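Local coordinates for DUF4847 domain-containing protein (Bacteroides vulgatus, PDB 4ZGF) that is of unknown function but binds calcium ions and belongs to a calycin-clan, lipocalin-like family, at residues 8-13 / 57-62; 12-17 / 134-139; 69-74 / 97-102; 90-95 / 108-113. All coordinates share one frame; numbering follows the deposited sequence. Where two conformers were deposited one is given.

In the fold
All four contacts are built on one curled antiparallel sheet and helix 100-111 packed against it. Interactions 1 and 2 share H12 and V13: strand 11-21 pairs with 57-60 in the first and with 132-136 in the second, and T10 O reaches H137 ND1 at 2.8 Å between them. Interaction 4 seats the end of the helix on the sheet, its L109 CD2 lying 3.5 Å from I58 CD1 of interaction 1. Interaction 3 fixes the start of the same helix, with its centre about 13 Å from that of interaction 4. Benzoic acid is bound at interaction 2, through A136 and N138, whereas interactions 3 and 4 lie away from the calcium and benzoic acid sites.

Interaction 1. Residues 8-13 / 57-62; sequences SGTWHV and NITFKA
W11 and I58 form a hydrogen-bonded antiparallel pair, followed by the non-hydrogen-bonded pair H12 and N57, where strands 11-13 and 57-60 run with their axes 4.8 Å apart at closest. This pairing is one joint of the curled antiparallel sheet of a protein from the calycin clan. W11 N donates to I58 O at 2.9 Å, and I58 N returns a bond to W11 O lying in the plane of that carbonyl. The acceptor W11 O is also approached by the CA-H of N57.

The side chains divide between two faces. On the buried one, W11 crosses F60 at about a right angle: its CD1 comes to the edge of the F60 ring, near the ring plane, 3.9 Å from F60 CD2. W11 CB meets I58 CG2, while CG1 of I58 covers one face of the F60 ring toward its rim. F135 and F66 of the neighbouring strands continue this apolar layer.

On the other face H12 and N57 lie side by side and point the same way, the imidazole and amide planes turned 48° apart. With chi1 at 59°, N57 CG stands between its own N and carbonyl carbon, which carries the amide up beside the imidazole, and H12 ND1 packs 3.7 Å from N57 CB. Where direct pairing stops, water takes over: one molecule accepts from F60 N and lies 2.8 Å from G9 O, and another joins the hydroxyls of T10 and T59. A further water, in the plane of the imidazole, lies 2.8 Å from H12 ND1 and accepts from N57 ND2.

Interaction 2. Residues 12-17 / 134-139; sequences HVVDFY and QFAHNK. With BEZ (benzoic acid), chain K; ACT (acetate ion), chain I.
With CG anti to the backbone N (chi1 -172°) and the later torsions extended, K139 runs away from the H12 ring to an acetate ion, probably from the crystallisation liquor, while its CB and N lie over the imidazole. K139 N stands 3.6 Å above the centre of the H12 ring, and K139 CB makes a CH-pi contact over the same ring. A136 O meets the ring at its edge while accepting from H12 N at 2.8 Å. With an alanine here in place of H12, K139 N and CB would probably lose the ring they lie over, and the chain after A136 would be likely to be less firmly held.

Further along the strands V14 and D15 both face Q134, a classic beta bulge: V14 N donates to Q134 O, and Q134 N to D15 O in a nearly straight bond of 173°. The extra residue turns V14 toward the partner strand, where its CG2 packs 3.8 Å from A136 CB. Beyond the bulge Y17 crosses Q134 obliquely, ring and amide almost perpendicular, with Y17 CE1 3.6 Å from Q134 CB.

A136 CB touches C1 of the benzoic acid at 3.4 Å, and N138 ND2 donates to O2 of the benzoic acid at 2.9 Å; V121 and Q140 complete this pocket. On the other side of the sheet V13 CG2 meets F135 CE2, and both residues rest on F105 of helix 100-111. D15 turns instead to Y31 N and N32 ND2, while strand 121-125 flanks Q134 and F135.

Interaction 3. Residues 69-74 / 97-102; sequences SIQNGT and PSTSYN
N102 and Q71 meet with their side-chain amide planes almost perpendicular, 85° apart, and N102 addresses the backbone of Q71 instead of its amide. N102 OD1 accepts from Q71 N at 2.9 Å on a lone pair in the carbonyl plane, and N102 ND2 donates to Q71 O at 2.8 Å, the acceptor lying close to the plane of the N102 amide. One side chain thus grips both polar backbone atoms of a residue in the type II turn I70 to G73, which joins two strands in a beta hairpin. Against the same amide, I70 CD1 lies 3.4 Å from N102 CG.

The extended Q71 side chain continues past N102 to T99. Its OE1 accepts a hydrogen bond from T99 OG1 at 2.6 Å, from a donor well above the carbonyl plane, and sits at the edge of the Y101 ring. T99 is the N-cap of helix 100-111: chi1 of 69° turns OG1 back to accept from N102 N at 2.9 Å. N72 ND2 donates to P97 O at 3.0 Å, with its CB beside the proline ring.

A leucine replacing N102 would probably leave Q71 N and Q71 O without these mates and the turn less firmly tied to the helix. The T99 hydroxyl serves two bonds at once, accepting from N102 N as N-cap while donating to Q71 OE1, so that polar bonds tie the start of the helix to the hairpin turn.

Interaction 4. Residues 90-95 / 108-113; sequences INFTKT and ALNNAI
I90, L109 and F92 bury the most surface here, where strand 87-92 meets the C-terminal part of helix 100-111. I90 points at the helix. Its CB lies 3.7 Å from L109 O, and its CD1 reaches 4.1 Å from L109 CG. F92 stands at about a right angle to L109 and presents its rim, CZ lying 3.8 Å from L109 CB near the ring plane.

A neighbouring part of the same rim meets N110: OD1 comes in plane to the ring edge, 3.4 Å from F92 CD1, with the amide turned 69° against the ring. CG of F92 is anti to its carbonyl carbon (chi1 -73°), which swings the ring over to the helix; I106 of the helix also touches it, and F66 of strand 65-70 meets it edge-to-face.

The contact seats the helix against the curled antiparallel sheet in the calycin-clan fold. L109 reaches on to I133 and F135 of strand 132-136, and I90 to L124.

Polar groups are joined through water. One molecule accepts from I90 N and lies 2.8 Å from L109 O. Another accepts from F92 N and donates to N110 OD1 at 2.7 Å, while lying in the plane of the F92 ring at its edge.

Interaction 1. Residues 8-13 / 57-62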
loop_
_atom_site.group_PDB
_atom_site.type_symbol
_atom_site.label_atom_id
_atom_site.label_comp_id
_atom_site.label_asym_id
_atom_site.label_seq_id
_atom_site.Cartn_x
_atom_site.Cartn_y
_atom_site.Cartn_z
ATOM N N SER A 8 -7.687 10.122 -6.851
ATOM C CA SER A 8 -9.046 10.172 -6.341
ATOM C C SER A 8 -9.154 10.528 -4.869
ATOM O O SER A 8 -10.193 10.242 -4.229
ATOM C CB SER A 8 -9.682 8.827 -6.593
ATOM O OG SER A 8 -8.946 7.817 -5.906
ATOM N N GLY A 9 -8.104 11.122 -4.332
ATOM C CA GLY A 9 -8.058 11.461 -2.901
ATOM C C GLY A 9 -6.966 10.664 -2.199
ATOM O O GLY A 9 -6.428 9.691 -2.722
ATOM N N THR A 10 -6.650 11.077 -0.974
ATOM C CA THR A 10 -5.657 10.406 -0.165
ATOM C C THR A 10 -5.963 8.908 -0.090
ATOM O O THR A 10 -7.116 8.531 0.189
ATOM C CB THR A 10 -5.673 10.956 1.299
ATOM O OG1 THR A 10 -5.855 12.396 1.278
ATOM C CG2 THR A 10 -4.389 10.546 2.010
ATOM N N TRP A 11 -4.924 8.076 -0.216
ATOM C CA TRP A 11 -4.987 6.642 -0.011
ATOM C C TRP A 11 -4.248 6.281 1.283
ATOM O O TRP A 11 -3.082 6.640 1.464
ATOM C CB TRP A 11 -4.361 5.902 -1.205
ATOM C CG TRP A 11 -5.163 5.901 -2.468
ATOM C CD1 TRP A 11 -4.844 6.553 -3.615
ATOM C CD2 TRP A 11 -6.391 5.196 -2.732
ATOM N NE1 TRP A 11 -5.767 6.272 -4.597
ATOM C CE2 TRP A 11 -6.722 5.432 -4.083
ATOM C CE3 TRP A 11 -7.245 4.405 -1.955
ATOM C CZ2 TRP A 11 -7.845 4.869 -4.681
ATOM C CZ3 TRP A 11 -8.358 3.858 -2.564
ATOM C CH2 TRP A 11 -8.649 4.093 -3.896
ATOM N N HIS A 12 -4.931 5.550 2.165
ATOM C CA HIS A 12 -4.444 5.161 3.475
ATOM C C HIS A 12 -4.247 3.656 3.527
ATOM O O HIS A 12 -5.101 2.903 3.039
ATOM C CB HIS A 12 -5.486 5.563 4.542
ATOM C CG HIS A 12 -5.736 7.020 4.652
ATOM N ND1 HIS A 12 -5.057 7.816 5.540
ATOM C CD2 HIS A 12 -6.600 7.812 3.971
ATOM C CE1 HIS A 12 -5.524 9.036 5.414
ATOM N NE2 HIS A 12 -6.448 9.069 4.475
ATOM N N VAL A 13 -3.154 3.183 4.131
ATOM C CA VAL A 13 -2.899 1.737 4.142
ATOM C C VAL A 13 -3.925 0.999 5.015
ATOM O O VAL A 13 -4.230 1.366 6.144
ATOM C CB VAL A 13 -1.479 1.453 4.668
ATOM C CG1 VAL A 13 -1.257 -0.022 4.916
ATOM C CG2 VAL A 13 -0.460 1.957 3.673
ATOM N N ASN A 57 0.177 6.895 4.343
ATOM C CA ASN A 57 -0.740 7.341 3.303
ATOM C C ASN A 57 0.057 7.927 2.131
ATOM O O ASN A 57 1.231 8.298 2.268
ATOM C CB ASN A 57 -1.804 8.304 3.874
ATOM C CG ASN A 57 -1.229 9.543 4.503
ATOM O OD1 ASN A 57 -0.921 10.505 3.819
ATOM N ND2 ASN A 57 -1.041 9.527 5.791
ATOM N N ILE A 58 -0.617 7.983 0.993
ATOM C CA ILE A 58 -0.031 8.470 -0.243
ATOM C C ILE A 58 -1.105 9.172 -1.050
ATOM O O ILE A 58 -2.253 8.749 -1.073
ATOM C CB ILE A 58 0.638 7.286 -1.031
ATOM C CG1 ILE A 58 1.438 7.776 -2.253
ATOM C CG2 ILE A 58 -0.369 6.218 -1.401
ATOM C CD1 ILE A 58 2.361 6.714 -2.816
ATOM N N THR A 59 -0.707 10.251 -1.736
ATOM C CA THR A 59 -1.595 11.007 -2.593
ATOM C C THR A 59 -0.925 11.143 -3.965
ATOM O O THR A 59 0.130 11.764 -4.097
ATOM C CB THR A 59 -1.905 12.382 -1.993
ATOM O OG1 THR A 59 -2.486 12.200 -0.694
ATOM C CG2 THR A 59 -2.863 13.159 -2.852
ATOM N N PHE A 60 -1.568 10.532 -4.964
ATOM C CA PHE A 60 -1.116 10.644 -6.342
ATOM C C PHE A 60 -1.800 11.856 -6.984
ATOM O O PHE A 60 -3.009 12.005 -6.912
ATOM C CB PHE A 60 -1.532 9.386 -7.121
ATOM C CG PHE A 60 -0.964 8.087 -6.577
ATOM C CD1 PHE A 60 0.311 7.658 -6.939
ATOM C CD2 PHE A 60 -1.705 7.282 -5.730
ATOM C CE1 PHE A 60 0.824 6.474 -6.415
ATOM C CE2 PHE A 60 -1.196 6.109 -5.222
ATOM C CZ PHE A 60 0.058 5.688 -5.569
ATOM N N LYS A 61 -1.007 12.697 -7.637
ATOM C CA LYS A 61 -1.524 13.827 -8.408
ATOM C C LYS A 61 -1.572 13.497 -9.878
ATOM O O LYS A 61 -0.738 12.756 -10.377
ATOM C CB LYS A 61 -0.690 15.079 -8.153
ATOM C CG LYS A 61 -0.895 15.690 -6.802
ATOM C CD LYS A 61 -0.272 17.075 -6.717
ATOM C CE LYS A 61 -0.511 17.694 -5.356
ATOM N NZ LYS A 61 -0.100 19.115 -5.245
ATOM N N ALA A 62 -2.526 14.123 -10.582
ATOM C CA ALA A 62 -2.696 13.883 -12.011
ATOM C C ALA A 62 -1.515 14.372 -12.847
ATOM O O ALA A 62 -1.384 13.977 -14.012
ATOM C CB ALA A 62 -3.994 14.493 -12.509
HETATM O O HOH W 1 -4.303 9.814 -4.521
HETATM O O HOH W 2 -5.675 12.329 -5.098
HETATM O O HOH W 3 -3.884 14.261 0.533
HETATM O O HOH W 4 -2.917 7.567 7.298
#

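Interaction 2. Residues 12-17 / 134-139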
loop_
_atom_site.group_PDB
_atom_site.type_symbol
_atom_site.label_atom_id
_atom_site.label_comp_id
_atom_site.label_asym_id
_atom_site.label_seq_id
_atom_site.Cartn_x
_atom_site.Cartn_y
_atom_site.Cartn_z
ATOM N N HIS A 12 -4.931 5.550 2.165
ATOM C CA HIS A 12 -4.444 5.161 3.475
ATOM C C HIS A 12 -4.247 3.656 3.527
ATOM O O HIS A 12 -5.101 2.903 3.039
ATOM C CB HIS A 12 -5.486 5.563 4.542
ATOM C CG HIS A 12 -5.736 7.020 4.652
ATOM N ND1 HIS A 12 -5.057 7.816 5.540
ATOM C CD2 HIS A 12 -6.600 7.812 3.971
ATOM C CE1 HIS A 12 -5.524 9.036 5.414
ATOM N NE2 HIS A 12 -6.448 9.069 4.475
ATOM N N VAL A 13 -3.154 3.183 4.131
ATOM C CA VAL A 13 -2.899 1.737 4.142
ATOM C C VAL A 13 -3.925 0.999 5.015
ATOM O O VAL A 13 -4.230 1.366 6.144
ATOM C CB VAL A 13 -1.479 1.453 4.668
ATOM C CG1 VAL A 13 -1.257 -0.022 4.916
ATOM C CG2 VAL A 13 -0.460 1.957 3.673
ATOM N N VAL A 14 -4.426 -0.090 4.421
ATOM C CA VAL A 14 -5.249 -1.081 5.131
ATOM C C VAL A 14 -4.350 -2.189 5.670
ATOM O O VAL A 14 -4.278 -2.406 6.885
ATOM C CB VAL A 14 -6.378 -1.613 4.231
ATOM C CG1 VAL A 14 -7.172 -2.702 4.945
ATOM C CG2 VAL A 14 -7.283 -0.487 3.781
ATOM N N ASP A 15 -3.663 -2.928 4.790
ATOM C CA ASP A 15 -2.739 -3.993 5.233
ATOM C C ASP A 15 -1.931 -4.429 4.016
ATOM O O ASP A 15 -2.174 -3.996 2.870
ATOM C CB ASP A 15 -3.533 -5.193 5.832
ATOM C CG ASP A 15 -2.818 -5.984 6.928
ATOM O OD1 ASP A 15 -1.570 -5.986 6.964
ATOM O OD2 ASP A 15 -3.558 -6.633 7.716
ATOM N N PHE A 16 -0.966 -5.282 4.327
ATOM C CA PHE A 16 -0.206 -6.063 3.341
ATOM C C PHE A 16 -0.839 -7.429 3.277
ATOM O O PHE A 16 -1.188 -7.986 4.310
ATOM C CB PHE A 16 1.253 -6.167 3.791
ATOM C CG PHE A 16 1.986 -4.850 3.856
ATOM C CD1 PHE A 16 1.901 -4.048 4.981
ATOM C CD2 PHE A 16 2.798 -4.417 2.809
ATOM C CE1 PHE A 16 2.579 -2.831 5.063
ATOM C CE2 PHE A 16 3.496 -3.219 2.895
ATOM C CZ PHE A 16 3.393 -2.441 4.013
ATOM N N TYR A 17 -1.009 -7.979 2.077
ATOM C CA TYR A 17 -1.723 -9.227 1.892
ATOM C C TYR A 17 -0.812 -10.262 1.259
ATOM O O TYR A 17 -0.056 -9.958 0.325
ATOM C CB TYR A 17 -2.955 -9.013 0.994
ATOM C CG TYR A 17 -4.051 -8.215 1.695
ATOM C CD1 TYR A 17 -3.905 -6.866 1.944
ATOM C CD2 TYR A 17 -5.215 -8.828 2.123
ATOM C CE1 TYR A 17 -4.868 -6.143 2.612
ATOM C CE2 TYR A 17 -6.215 -8.113 2.769
ATOM C CZ TYR A 17 -6.034 -6.780 3.026
ATOM O OH TYR A 17 -6.962 -6.014 3.698
ATOM N N GLN A 134 -3.015 -3.012 0.078
ATOM C CA GLN A 134 -4.346 -2.450 -0.125
ATOM C C GLN A 134 -4.474 -1.133 0.618
ATOM O O GLN A 134 -4.063 -1.026 1.792
ATOM C CB GLN A 134 -5.439 -3.430 0.317
ATOM C CG GLN A 134 -6.856 -2.952 -0.015
ATOM C CD GLN A 134 -7.968 -3.957 0.246
ATOM O OE1 GLN A 134 -8.067 -4.556 1.321
ATOM N NE2 GLN A 134 -8.842 -4.110 -0.729
ATOM N N PHE A 135 -5.090 -0.172 -0.059
ATOM C CA PHE A 135 -5.397 1.144 0.507
ATOM C C PHE A 135 -6.905 1.411 0.450
ATOM O O PHE A 135 -7.624 0.837 -0.367
ATOM C CB PHE A 135 -4.752 2.253 -0.341
ATOM C CG PHE A 135 -3.254 2.186 -0.471
ATOM C CD1 PHE A 135 -2.656 1.425 -1.452
ATOM C CD2 PHE A 135 -2.425 2.944 0.355
ATOM C CE1 PHE A 135 -1.263 1.427 -1.583
ATOM C CE2 PHE A 135 -1.057 2.935 0.207
ATOM C CZ PHE A 135 -0.494 2.198 -0.767
ATOM N N ALA A 136 -7.330 2.338 1.304
ATOM C CA ALA A 136 -8.690 2.876 1.315
ATOM C C ALA A 136 -8.637 4.405 1.366
ATOM O O ALA A 136 -7.571 4.991 1.619
ATOM C CB ALA A 136 -9.459 2.349 2.539
ATOM N N HIS A 137 -9.779 5.069 1.177
ATOM C CA HIS A 137 -9.800 6.528 1.236
ATOM C C HIS A 137 -10.064 7.121 2.614
ATOM O O HIS A 137 -10.192 8.316 2.768
ATOM C CB HIS A 137 -10.790 7.106 0.251
ATOM C CG HIS A 137 -10.325 7.086 -1.178
ATOM N ND1 HIS A 137 -9.106 7.618 -1.568
ATOM C CD2 HIS A 137 -10.919 6.656 -2.304
ATOM C CE1 HIS A 137 -8.998 7.536 -2.875
ATOM N NE2 HIS A 137 -10.071 6.948 -3.346
ATOM N N ASN A 138 -10.100 6.279 3.634
ATOM C CA ASN A 138 -10.216 6.681 5.031
ATOM C C ASN A 138 -9.110 6.056 5.834
ATOM O O ASN A 138 -8.724 4.902 5.574
ATOM C CB ASN A 138 -11.550 6.262 5.598
ATOM C CG ASN A 138 -12.655 6.954 4.886
ATOM O OD1 ASN A 138 -12.858 8.172 5.036
ATOM N ND2 ASN A 138 -13.316 6.227 4.006
ATOM N N LYS A 139 -8.615 6.798 6.819
ATOM C CA LYS A 139 -7.659 6.234 7.752
ATOM C C LYS A 139 -8.292 5.126 8.557
ATOM O O LYS A 139 -9.406 5.263 9.073
ATOM C CB LYS A 139 -7.135 7.345 8.642
ATOM C CG LYS A 139 -5.980 6.925 9.533
ATOM C CD LYS A 139 -5.403 8.093 10.306
ATOM C CE LYS A 139 -4.202 7.713 11.133
ATOM N NZ LYS A 139 -3.484 8.876 11.615
HETATM C C BEZ K . -12.464 2.479 4.411
HETATM O O1 BEZ K . -11.984 2.713 5.577
HETATM O O2 BEZ K . -13.047 3.368 3.681
HETATM C C1 BEZ K . -12.348 1.082 3.860
HETATM C C2 BEZ K . -13.055 0.705 2.688
HETATM C C3 BEZ K . -12.868 -0.585 2.177
HETATM C C4 BEZ K . -11.995 -1.506 2.775
HETATM C C5 BEZ K . -11.257 -1.133 3.969
HETATM C C6 BEZ K . -11.476 0.151 4.468
HETATM C C ACT I . -0.381 7.813 13.443
HETATM O O ACT I . 0.046 8.998 13.482
HETATM O OXT ACT I . -1.530 7.516 13.027
HETATM C CH3 ACT I . 0.474 6.674 13.927
#

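Interaction 3. Residues 69-74 / 97-102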
loop_
_atom_site.group_PDB
_atom_site.type_symbol
_atom_site.label_atom_id
_atom_site.label_comp_id
_atom_site.label_asym_id
_atom_site.label_seq_id
_atom_site.Cartn_x
_atom_site.Cartn_y
_atom_site.Cartn_z
ATOM N N SER A 69 3.193 9.997 3.455
ATOM C CA SER A 69 3.685 10.118 4.822
ATOM C C SER A 69 3.827 8.743 5.433
ATOM O O SER A 69 2.866 7.976 5.424
ATOM C CB SER A 69 2.702 10.952 5.619
ATOM O OG SER A 69 3.210 11.210 6.911
ATOM N N ILE A 70 5.027 8.445 5.946
ATOM C CA ILE A 70 5.304 7.185 6.636
ATOM C C ILE A 70 6.113 7.511 7.904
ATOM O O ILE A 70 6.131 8.671 8.339
ATOM C CB ILE A 70 5.955 6.136 5.701
ATOM C CG1 ILE A 70 7.347 6.582 5.211
ATOM C CG2 ILE A 70 5.062 5.822 4.501
ATOM C CD1 ILE A 70 8.042 5.558 4.316
ATOM N N GLN A 71 6.743 6.542 8.561
ATOM C CA GLN A 71 7.450 6.896 9.772
ATOM C C GLN A 71 8.561 7.885 9.430
ATOM O O GLN A 71 9.235 7.774 8.406
ATOM C CB GLN A 71 8.023 5.664 10.469
ATOM C CG GLN A 71 6.954 4.720 10.978
ATOM C CD GLN A 71 7.512 3.462 11.623
ATOM O OE1 GLN A 71 7.912 2.499 10.902
ATOM N NE2 GLN A 71 7.526 3.395 12.924
ATOM N N ASN A 72 8.748 8.870 10.313
ATOM C CA ASN A 72 9.816 9.874 10.182
ATOM C C ASN A 72 9.655 10.927 9.116
ATOM O O ASN A 72 10.496 11.820 9.027
ATOM C CB ASN A 72 11.213 9.265 10.043
ATOM C CG ASN A 72 11.627 8.481 11.232
ATOM O OD1 ASN A 72 11.392 8.924 12.379
ATOM N ND2 ASN A 72 12.230 7.339 11.007
ATOM N N GLY A 73 8.637 10.876 8.325
ATOM C CA GLY A 73 8.478 11.946 7.344
ATOM C C GLY A 73 7.873 11.503 6.025
ATOM O O GLY A 73 7.272 10.436 5.830
ATOM N N THR A 74 8.105 12.342 5.058
ATOM C CA THR A 74 7.454 12.192 3.787
ATOM C C THR A 74 8.243 11.354 2.799
ATOM O O THR A 74 9.473 11.297 2.786
ATOM C CB THR A 74 7.146 13.517 3.142
ATOM O OG1 THR A 74 8.367 14.203 2.908
ATOM C CG2 THR A 74 6.215 14.328 4.011
ATOM N N PRO A 97 14.117 8.809 6.941
ATOM C CA PRO A 97 14.929 7.871 7.673
ATOM C C PRO A 97 14.233 6.522 7.863
ATOM O O PRO A 97 13.081 6.438 8.286
ATOM C CB PRO A 97 15.173 8.620 8.999
ATOM C CG PRO A 97 15.276 10.054 8.565
ATOM C CD PRO A 97 14.188 10.173 7.509
ATOM N N SER A 98 14.977 5.463 7.552
ATOM C CA SER A 98 14.398 4.125 7.420
ATOM C C SER A 98 13.934 3.561 8.740
ATOM O O SER A 98 14.442 3.873 9.835
ATOM C CB SER A 98 15.414 3.140 6.743
ATOM O OG SER A 98 16.571 2.911 7.522
ATOM N N THR A 99 12.928 2.686 8.610
ATOM C CA THR A 99 12.439 1.837 9.721
ATOM C C THR A 99 12.030 0.516 9.057
ATOM O O THR A 99 11.886 0.442 7.853
ATOM C CB THR A 99 11.216 2.416 10.413
ATOM O OG1 THR A 99 10.122 2.346 9.499
ATOM C CG2 THR A 99 11.421 3.825 10.885
ATOM N N SER A 100 11.786 -0.498 9.863
ATOM C CA SER A 100 11.401 -1.791 9.303
ATOM C C SER A 100 10.092 -1.679 8.490
ATOM O O SER A 100 9.978 -2.170 7.364
ATOM C CB SER A 100 11.269 -2.836 10.413
ATOM O OG SER A 100 10.259 -2.459 11.324
ATOM N N TYR A 101 9.087 -1.021 9.069
ATOM C CA TYR A 101 7.808 -0.881 8.397
ATOM C C TYR A 101 7.911 0.024 7.176
ATOM O O TYR A 101 7.265 -0.217 6.159
ATOM C CB TYR A 101 6.710 -0.397 9.343
ATOM C CG TYR A 101 6.513 -1.306 10.518
ATOM C CD1 TYR A 101 5.868 -2.527 10.351
ATOM C CD2 TYR A 101 7.028 -0.989 11.780
ATOM C CE1 TYR A 101 5.688 -3.396 11.423
ATOM C CE2 TYR A 101 6.860 -1.857 12.851
ATOM C CZ TYR A 101 6.177 -3.052 12.650
ATOM O OH TYR A 101 6.000 -3.991 13.679
ATOM N N ASN A 102 8.717 1.089 7.270
ATOM C CA ASN A 102 8.926 1.925 6.092
ATOM C C ASN A 102 9.511 1.108 4.953
ATOM O O ASN A 102 9.124 1.266 3.799
ATOM C CB ASN A 102 9.889 3.080 6.385
ATOM C CG ASN A 102 9.285 4.227 7.152
ATOM O OD1 ASN A 102 8.096 4.215 7.512
ATOM N ND2 ASN A 102 10.090 5.257 7.388
#

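Interaction 4. Residues 90-95 / 108-113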
loop_
_atom_site.group_PDB
_atom_site.type_symbol
_atom_site.label_atom_id
_atom_site.label_comp_id
_atom_site.label_asym_id
_atom_site.label_seq_id
_atom_site.Cartn_x
_atom_site.Cartn_y
_atom_site.Cartn_z
ATOM N N ILE A 90 5.886 3.123 -10.074
ATOM C CA ILE A 90 6.166 4.137 -9.058
ATOM C C ILE A 90 7.673 4.294 -8.935
ATOM O O ILE A 90 8.428 3.300 -9.004
ATOM C CB ILE A 90 5.513 3.714 -7.722
ATOM C CG1 ILE A 90 3.982 3.686 -7.892
ATOM C CG2 ILE A 90 5.897 4.648 -6.588
ATOM C CD1 ILE A 90 3.215 3.049 -6.762
ATOM N N ASN A 91 8.103 5.542 -8.753
ATOM C CA ASN A 91 9.537 5.890 -8.673
ATOM C C ASN A 91 9.723 6.818 -7.508
ATOM O O ASN A 91 9.089 7.883 -7.451
ATOM C CB ASN A 91 9.958 6.603 -9.961
ATOM C CG ASN A 91 9.332 5.932 -11.163
ATOM O OD1 ASN A 91 9.506 4.726 -11.365
ATOM N ND2 ASN A 91 8.547 6.699 -11.935
ATOM N N PHE A 92 10.575 6.468 -6.558
ATOM C CA PHE A 92 10.834 7.354 -5.403
ATOM C C PHE A 92 11.980 8.312 -5.695
ATOM O O PHE A 92 13.038 7.924 -6.200
ATOM C CB PHE A 92 11.185 6.542 -4.169
ATOM C CG PHE A 92 10.000 5.834 -3.558
ATOM C CD1 PHE A 92 9.626 4.561 -4.012
ATOM C CD2 PHE A 92 9.274 6.404 -2.524
ATOM C CE1 PHE A 92 8.544 3.928 -3.446
ATOM C CE2 PHE A 92 8.204 5.753 -1.971
ATOM C CZ PHE A 92 7.837 4.513 -2.429
ATOM N N THR A 93 11.778 9.567 -5.284
ATOM C CA THR A 93 12.855 10.576 -5.241
ATOM C C THR A 93 13.248 10.966 -3.840
ATOM O O THR A 93 14.342 11.502 -3.647
ATOM C CB THR A 93 12.518 11.793 -6.103
ATOM O OG1 THR A 93 11.284 12.351 -5.683
ATOM C CG2 THR A 93 12.401 11.396 -7.584
ATOM N N LYS A 94 12.384 10.732 -2.848
ATOM C CA LYS A 94 12.696 11.046 -1.450
ATOM C C LYS A 94 12.062 9.990 -0.579
ATOM O O LYS A 94 10.870 9.680 -0.754
ATOM C CB LYS A 94 12.122 12.403 -1.061
ATOM C CG LYS A 94 12.360 12.818 0.398
ATOM C CD LYS A 94 11.479 14.011 0.800
ATOM C CE LYS A 94 11.650 14.463 2.256
ATOM N NZ LYS A 94 11.225 13.496 3.319
ATOM N N THR A 95 12.844 9.479 0.375
ATOM C CA THR A 95 12.327 8.618 1.450
ATOM C C THR A 95 12.913 9.124 2.760
ATOM O O THR A 95 14.051 9.626 2.801
ATOM C CB THR A 95 12.671 7.135 1.236
ATOM O OG1 THR A 95 14.085 6.956 1.115
ATOM C CG2 THR A 95 11.962 6.573 0.019
ATOM N N ALA A 108 7.092 -2.612 -1.274
ATOM C CA ALA A 108 5.834 -2.948 -1.933
ATOM C C ALA A 108 5.513 -1.967 -3.046
ATOM O O ALA A 108 5.061 -2.364 -4.129
ATOM C CB ALA A 108 4.695 -3.024 -0.921
ATOM N N LEU A 109 5.723 -0.674 -2.797
ATOM C CA LEU A 109 5.430 0.302 -3.828
ATOM C C LEU A 109 6.438 0.236 -4.969
ATOM O O LEU A 109 6.061 0.399 -6.120
ATOM C CB LEU A 109 5.335 1.726 -3.257
ATOM C CG LEU A 109 3.881 2.058 -2.840
ATOM C CD1 LEU A 109 3.337 1.144 -1.774
ATOM C CD2 LEU A 109 3.749 3.509 -2.513
ATOM N N ASN A 110 7.712 0.043 -4.651
ATOM C CA ASN A 110 8.726 -0.071 -5.688
ATOM C C ASN A 110 8.538 -1.292 -6.575
ATOM O O ASN A 110 8.895 -1.230 -7.747
ATOM C CB ASN A 110 10.128 -0.146 -5.085
ATOM C CG ASN A 110 10.805 1.182 -5.006
ATOM O OD1 ASN A 110 10.681 1.994 -5.924
ATOM N ND2 ASN A 110 11.509 1.443 -3.906
ATOM N N ASN A 111 7.995 -2.368 -6.027
ATOM C CA ASN A 111 7.804 -3.590 -6.811
ATOM C C ASN A 111 6.446 -3.643 -7.477
ATOM O O ASN A 111 6.178 -4.563 -8.262
ATOM C CB ASN A 111 8.091 -4.802 -5.960
ATOM C CG ASN A 111 9.546 -4.905 -5.564
ATOM O OD1 ASN A 111 10.443 -4.334 -6.210
ATOM N ND2 ASN A 111 9.785 -5.628 -4.500
ATOM N N ALA A 112 5.558 -2.724 -7.159
ATOM C CA ALA A 112 4.213 -2.753 -7.750
ATOM C C ALA A 112 4.304 -2.617 -9.269
ATOM O O ALA A 112 4.949 -1.714 -9.779
ATOM C CB ALA A 112 3.372 -1.629 -7.189
ATOM N N ILE A 113 3.576 -3.488 -9.956
ATOM C CA ILE A 113 3.452 -3.389 -11.402
ATOM C C ILE A 113 2.026 -3.541 -11.890
ATOM O O ILE A 113 1.732 -3.096 -12.994
ATOM C CB ILE A 113 4.429 -4.298 -12.098
ATOM C CG1 ILE A 113 4.675 -3.879 -13.531
ATOM C CG2 ILE A 113 4.030 -5.701 -11.961
ATOM C CD1 ILE A 113 5.965 -4.486 -14.092
HETATM O O HOH W 5 6.213 0.492 -8.889
HETATM O O HOH W 6 10.660 1.198 -8.661
HETATM O O HOH W 7 11.982 4.031 -7.118
#